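Local coordinates for uncharacterized protein (Xanthomonas campestris pv. campestris, PDB 3HIU) that is of unknown function but belongs to a ferritin-like family of helical bundles and holds a sodium ion among its helices, at residues 17-20 with 21-24; 101-104 with 105-108. All coordinates share one frame; numbering follows the deposited sequence.

Interaction 1. Residues 17-20 with 21-24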
HETATM    1  N   MSE B  17      -4.121 -10.893   7.772  1.00 29.22           N
HETATM    2  CA  MSE B  17      -3.770 -10.116   6.600  1.00 24.70           C
HETATM    3  C   MSE B  17      -3.520 -11.049   5.405  1.00 28.67           C
HETATM    4  O   MSE B  17      -3.917 -10.758   4.274  1.00 26.96           O
HETATM    5  CB  MSE B  17      -2.537  -9.281   6.929  1.00 16.00           C
HETATM    6  CG  MSE B  17      -2.166  -8.255   5.903  1.00 21.21           C
HETATM    7 SE   MSE B  17      -0.396  -7.572   6.338  0.70 42.71          SE
HETATM    8  CE  MSE B  17      -0.719  -7.111   8.208  1.00152.15           C
ATOM      9  N   GLU B  18      -2.866 -12.175   5.666  1.00 29.89           N
ATOM     10  CA  GLU B  18      -2.562 -13.159   4.631  1.00 30.91           C
ATOM     11  C   GLU B  18      -3.807 -13.861   4.137  1.00 29.59           C
ATOM     12  O   GLU B  18      -3.849 -14.340   3.005  1.00 30.86           O
ATOM     13  CB  GLU B  18      -1.579 -14.209   5.153  1.00 35.40           C
ATOM     14  CG  GLU B  18      -0.211 -13.664   5.491  1.00 36.02           C
ATOM     15  CD  GLU B  18       0.480 -13.076   4.290  1.00 37.68           C
ATOM     16  OE1 GLU B  18       0.012 -13.303   3.153  1.00 38.80           O
ATOM     17  OE2 GLU B  18       1.502 -12.385   4.481  1.00 37.47           O
ATOM     18  N   LYS B  19      -4.818 -13.951   4.948  1.00 33.26           N
ATOM     19  CA  LYS B  19      -6.079 -14.565   4.543  1.00 43.18           C
ATOM     20  C   LYS B  19      -6.871 -13.593   3.662  1.00 51.83           C
ATOM     21  O   LYS B  19      -7.537 -14.006   2.710  1.00 54.58           O
ATOM     22  CB  LYS B  19      -6.897 -14.984   5.770  1.00 46.18           C
ATOM     23  CG  LYS B  19      -6.171 -15.946   6.722  1.00 51.19           C
ATOM     24  CD  LYS B  19      -6.120 -17.358   6.157  1.00 57.06           C
ATOM     25  CE  LYS B  19      -4.919 -18.133   6.672  1.00 59.92           C
ATOM     26  NZ  LYS B  19      -4.735 -19.415   5.924  1.00 61.39           N
ATOM     27  N   GLU B  20      -6.784 -12.302   3.983  1.00 53.38           N
ATOM     28  CA  GLU B  20      -7.394 -11.251   3.173  1.00 51.88           C
ATOM     29  C   GLU B  20      -6.648 -11.100   1.851  1.00 43.68           C
ATOM     30  O   GLU B  20      -7.249 -10.862   0.799  1.00 46.60           O
ATOM     31  CB  GLU B  20      -7.384  -9.922   3.934  1.00 64.72           C
ATOM     32  CG  GLU B  20      -7.709  -8.708   3.073  1.00 80.36           C
ATOM     33  CD  GLU B  20      -7.394  -7.388   3.762  1.00 93.18           C
ATOM     34  OE1 GLU B  20      -6.573  -7.380   4.712  1.00 96.90           O
ATOM     35  OE2 GLU B  20      -7.966  -6.355   3.346  1.00 97.06           O
ATOM     36  N   ALA B  21      -5.328 -11.232   1.911  1.00 29.96           N
ATOM     37  CA  ALA B  21      -4.522 -11.190   0.704  1.00 29.72           C
ATOM     38  C   ALA B  21      -4.916 -12.361  -0.188  1.00 39.97           C
ATOM     39  O   ALA B  21      -5.170 -12.184  -1.382  1.00 39.12           O
ATOM     40  CB  ALA B  21      -3.023 -11.240   1.045  1.00 27.47           C
ATOM     41  N   GLU B  22      -4.987 -13.555   0.405  1.00 44.06           N
ATOM     42  CA  GLU B  22      -5.282 -14.776  -0.351  1.00 42.52           C
ATOM     43  C   GLU B  22      -6.635 -14.728  -1.060  1.00 36.78           C
ATOM     44  O   GLU B  22      -6.781 -15.248  -2.172  1.00 34.51           O
ATOM     45  CB  GLU B  22      -5.196 -16.011   0.546  1.00 46.19           C
ATOM     46  CG  GLU B  22      -5.814 -17.249  -0.080  1.00 54.69           C
ATOM     47  CD  GLU B  22      -5.883 -18.418   0.883  1.00 63.77           C
ATOM     48  OE1 GLU B  22      -4.991 -18.524   1.757  1.00 63.05           O
ATOM     49  OE2 GLU B  22      -6.830 -19.230   0.762  1.00 68.11           O
ATOM     50  N   THR B  23      -7.617 -14.097  -0.427  1.00 31.53           N
ATOM     51  CA  THR B  23      -8.925 -13.945  -1.052  1.00 39.86           C
ATOM     52  C   THR B  23      -8.971 -12.798  -2.071  1.00 39.60           C
ATOM     53  O   THR B  23      -9.655 -12.900  -3.093  1.00 36.49           O
ATOM     54  CB  THR B  23     -10.035 -13.779  -0.006  1.00 47.33           C
ATOM     55  OG1 THR B  23     -10.239 -15.031   0.661  1.00 53.57           O
ATOM     56  CG2 THR B  23     -11.339 -13.346  -0.673  1.00 46.10           C
HETATM   57  N   MSE B  24      -8.234 -11.722  -1.796  1.00 42.07           N
HETATM   58  CA  MSE B  24      -8.153 -10.578  -2.705  1.00 43.26           C
HETATM   59  C   MSE B  24      -7.419 -10.938  -3.999  1.00 43.21           C
HETATM   60  O   MSE B  24      -7.717 -10.405  -5.070  1.00 46.82           O
HETATM   61  CB  MSE B  24      -7.463  -9.395  -2.020  1.00 47.08           C
HETATM   62  CG  MSE B  24      -7.538  -8.078  -2.800  1.00 51.75           C
HETATM   63 SE   MSE B  24      -6.471  -6.662  -1.975  0.60 85.19          SE
HETATM   64  CE  MSE B  24      -6.788  -7.153  -0.097  1.00 32.48           C
TER
HETATM   65  O   HOH W   1      -3.541 -17.745   3.843  1.00 49.13           O
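Residues 17-24 form about two turns in the C-terminal half of helix 2-28, one of the long helices of a ferritin-like bundle, and Glu20 meets Met24 across one of those turns. Four i to i+4 backbone bonds define the helix here, from Ala21 N to Met17 O, Glu22 N to Glu18 O, Thr23 N to Lys19 O and Met24 N to Glu20 O; the first measures 2.8 Å.

The side chains of Glu20 and Met24, the latter a selenomethionine, run side by side in the same direction. Glu20 is extended, with CG opposite the backbone N (chi1 167°), while Met24 bends at its last torsion (chi3 -36°), which swings its methyl back toward the glutamate. Met24 CE consequently lies 3.6 Å from Glu20 CG, a contact with the aliphatic stem that extends to the carboxylate.

Glu18 curls differently and faces helices 36-62 and 94-120; its side chain lies about 3 Å from the bound sodium ion, whose site includes Thr49 and Gln52. Ala21, a small residue, brings its CB within 3.4 Å of Met17 O.

Lys19 and Glu22 pair indirectly. Lys19 NZ and Glu22 OE1 stand 4.3 Å apart, too far for a salt bridge, and Lys19 NZ also makes a weak hydrogen bond to Ser53 OG. One water closes the gap: it accepts from Lys19 NZ at 2.9 Å and donates to Glu22 OE1 at 2.7 Å.

Interaction 2. Residues 101-104 with 105-108; sequences YAFE and HLEI
The backbone of 101-108 is helical throughout, with Leu106 N bonded to Ala102 O at 2.8 Å, Glu107 N to Phe103 O and Ile108 N to Glu104 O, but at His105 the pattern slackens: its N makes only weak bonds, divided between Tyr101 O and Ala102 O.

The imidazole gives Tyr101 O a second and straighter donor: His105 ND1 bonds to Tyr101 O at 3.2 Å with an N-H...O angle of 157°; the oxygen lies near the imidazole plane, whereas the donor sits above the plane of the carbonyl. The same ND1 is placed over the centre of the Tyr101 ring, and His105 CE1 comes to 3.3 Å from Tyr101 CZ. With the ring planes 59° apart and their centroids separated by 4.6 Å, the pair is oblique. Across the dimer interface, His105 stacks on His105 of the second subunit, and Tyr101 meets that residue's ring as well.

Farther round the helix, a first torsion of -161° carries the Phe103 ring away from its own backbone N and sets two ring atoms beside later side chains. Its CE2 is 3.9 Å from Leu106 CD2, and its CE1 approaches the CG methylene of Glu107.

Glu104 and Glu107 run alongside each other, pointing the same way, and bring Glu104 OE1 within 2.9 Å of Glu107 OE2. Both oxygens also lie close to Glu137 OE1 of helix 124-159. Two carboxylate oxygens this close would probably repel unless a cation or a shared proton relieves them; the sodium ion about 3 Å from the Glu107 side chain may supply part of that relief, as cations do at metal centres of ferritin-like bundles.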
ATOM      1  N   TYR B 101      -0.541  -3.682  -5.503  1.00 26.36           N
ATOM      2  CA  TYR B 101       0.779  -3.150  -5.191  1.00 28.73           C
ATOM      3  C   TYR B 101       0.827  -2.508  -3.789  1.00 28.27           C
ATOM      4  O   TYR B 101       1.796  -2.705  -3.049  1.00 28.60           O
ATOM      5  CB  TYR B 101       1.173  -2.153  -6.286  1.00 26.81           C
ATOM      6  CG  TYR B 101       2.483  -1.428  -6.077  1.00 29.42           C
ATOM      7  CD1 TYR B 101       3.704  -2.031  -6.404  1.00 25.38           C
ATOM      8  CD2 TYR B 101       2.501  -0.122  -5.585  1.00 31.36           C
ATOM      9  CE1 TYR B 101       4.904  -1.354  -6.229  1.00 29.33           C
ATOM     10  CE2 TYR B 101       3.695   0.559  -5.405  1.00 34.86           C
ATOM     11  CZ  TYR B 101       4.893  -0.058  -5.725  1.00 35.71           C
ATOM     12  OH  TYR B 101       6.077   0.629  -5.540  1.00 41.77           O
ATOM     13  N   ALA B 102      -0.225  -1.765  -3.431  1.00 25.59           N
ATOM     14  CA  ALA B 102      -0.331  -1.104  -2.127  1.00 22.38           C
ATOM     15  C   ALA B 102      -0.455  -2.097  -0.977  1.00 25.73           C
ATOM     16  O   ALA B 102       0.142  -1.902   0.072  1.00 29.40           O
ATOM     17  CB  ALA B 102      -1.503  -0.133  -2.107  1.00 24.63           C
ATOM     18  N   PHE B 103      -1.237  -3.158  -1.172  1.00 25.51           N
ATOM     19  CA  PHE B 103      -1.348  -4.188  -0.146  1.00 23.28           C
ATOM     20  C   PHE B 103      -0.020  -4.915   0.035  1.00 28.71           C
ATOM     21  O   PHE B 103       0.352  -5.249   1.156  1.00 33.14           O
ATOM     22  CB  PHE B 103      -2.472  -5.184  -0.456  1.00 27.75           C
ATOM     23  CG  PHE B 103      -2.942  -5.981   0.755  1.00 33.83           C
ATOM     24  CD1 PHE B 103      -2.462  -7.267   0.995  1.00 30.39           C
ATOM     25  CD2 PHE B 103      -3.870  -5.440   1.652  1.00 34.18           C
ATOM     26  CE1 PHE B 103      -2.897  -7.998   2.108  1.00 25.74           C
ATOM     27  CE2 PHE B 103      -4.313  -6.166   2.760  1.00 27.06           C
ATOM     28  CZ  PHE B 103      -3.825  -7.444   2.985  1.00 25.86           C
ATOM     29  N   GLU B 104       0.697  -5.155  -1.063  1.00 30.85           N
ATOM     30  CA  GLU B 104       2.005  -5.819  -1.006  1.00 27.57           C
ATOM     31  C   GLU B 104       3.008  -4.939  -0.262  1.00 32.57           C
ATOM     32  O   GLU B 104       4.047  -5.416   0.208  1.00 25.39           O
ATOM     33  CB  GLU B 104       2.541  -6.138  -2.408  1.00 27.66           C
ATOM     34  CG  GLU B 104       1.751  -7.194  -3.194  1.00 33.71           C
ATOM     35  CD  GLU B 104       1.789  -8.575  -2.551  1.00 41.31           C
ATOM     36  OE1 GLU B 104       2.457  -8.744  -1.512  1.00 41.05           O
ATOM     37  OE2 GLU B 104       1.145  -9.497  -3.091  1.00 44.38           O
ATOM     38  N   HIS B 105       2.702  -3.647  -0.168  1.00 28.91           N
ATOM     39  CA  HIS B 105       3.521  -2.758   0.645  1.00 32.94           C
ATOM     40  C   HIS B 105       3.021  -2.656   2.093  1.00 29.24           C
ATOM     41  O   HIS B 105       3.810  -2.499   3.019  1.00 31.64           O
ATOM     42  CB  HIS B 105       3.692  -1.398  -0.037  1.00 34.82           C
ATOM     43  CG  HIS B 105       4.833  -1.371  -1.004  1.00 35.46           C
ATOM     44  ND1 HIS B 105       4.681  -1.628  -2.354  1.00 35.98           N
ATOM     45  CD2 HIS B 105       6.161  -1.160  -0.813  1.00 28.10           C
ATOM     46  CE1 HIS B 105       5.859  -1.560  -2.948  1.00 28.25           C
ATOM     47  NE2 HIS B 105       6.770  -1.275  -2.040  1.00 26.43           N
ATOM     48  N   LEU B 106       1.711  -2.769   2.285  1.00 25.27           N
ATOM     49  CA  LEU B 106       1.180  -2.969   3.617  1.00 22.56           C
ATOM     50  C   LEU B 106       1.885  -4.173   4.211  1.00 26.73           C
ATOM     51  O   LEU B 106       2.394  -4.123   5.319  1.00 29.80           O
ATOM     52  CB  LEU B 106      -0.327  -3.230   3.563  1.00 25.85           C
ATOM     53  CG  LEU B 106      -1.043  -3.261   4.917  1.00 26.75           C
ATOM     54  CD1 LEU B 106      -0.658  -2.043   5.736  1.00 27.17           C
ATOM     55  CD2 LEU B 106      -2.561  -3.325   4.733  1.00 26.23           C
ATOM     56  N   GLU B 107       1.930  -5.259   3.455  1.00 27.44           N
ATOM     57  CA  GLU B 107       2.567  -6.485   3.929  1.00 29.47           C
ATOM     58  C   GLU B 107       4.049  -6.297   4.260  1.00 29.30           C
ATOM     59  O   GLU B 107       4.501  -6.688   5.341  1.00 28.44           O
ATOM     60  CB  GLU B 107       2.370  -7.624   2.924  1.00 31.30           C
ATOM     61  CG  GLU B 107       0.939  -8.157   2.864  1.00 31.77           C
ATOM     62  CD  GLU B 107       0.839  -9.465   2.101  1.00 41.55           C
ATOM     63  OE1 GLU B 107       0.568 -10.506   2.732  1.00 40.31           O
ATOM     64  OE2 GLU B 107       1.046  -9.455   0.868  1.00 55.04           O
ATOM     65  N   ILE B 108       4.800  -5.708   3.330  1.00 29.74           N
ATOM     66  CA  ILE B 108       6.201  -5.353   3.578  1.00 27.31           C
ATOM     67  C   ILE B 108       6.354  -4.680   4.946  1.00 31.39           C
ATOM     68  O   ILE B 108       6.933  -5.247   5.871  1.00 31.33           O
ATOM     69  CB  ILE B 108       6.745  -4.412   2.486  1.00 30.69           C
ATOM     70  CG1 ILE B 108       6.869  -5.151   1.153  1.00 35.01           C
ATOM     71  CG2 ILE B 108       8.085  -3.839   2.898  1.00 26.92           C
ATOM     72  CD1 ILE B 108       6.691  -4.255  -0.064  1.00 38.60           C
TER

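How the interactions relate
Interaction 1 comes first in the chain, on helix 2-28, and interaction 2 follows on helix 94-120; their centres are 12 Å apart, and both belong to the same ferritin-like bundle. Although each is local to its own helix, they touch directly. Phe103 of interaction 2 reaches across to helix 2-28, its CE1 3.4 Å from Ala21 CB and its CZ 3.5 Å from Met17 CG. On the metal side, Glu18 OE2 and Glu107 OE1 approach to 2.7 Å. The two helices meet through the packing round Phe103 and, at the acidic site, probably through the sodium ion that lies near both carboxylates, while the side of helix 94-120 that carries Tyr101 and His105 faces the second subunit.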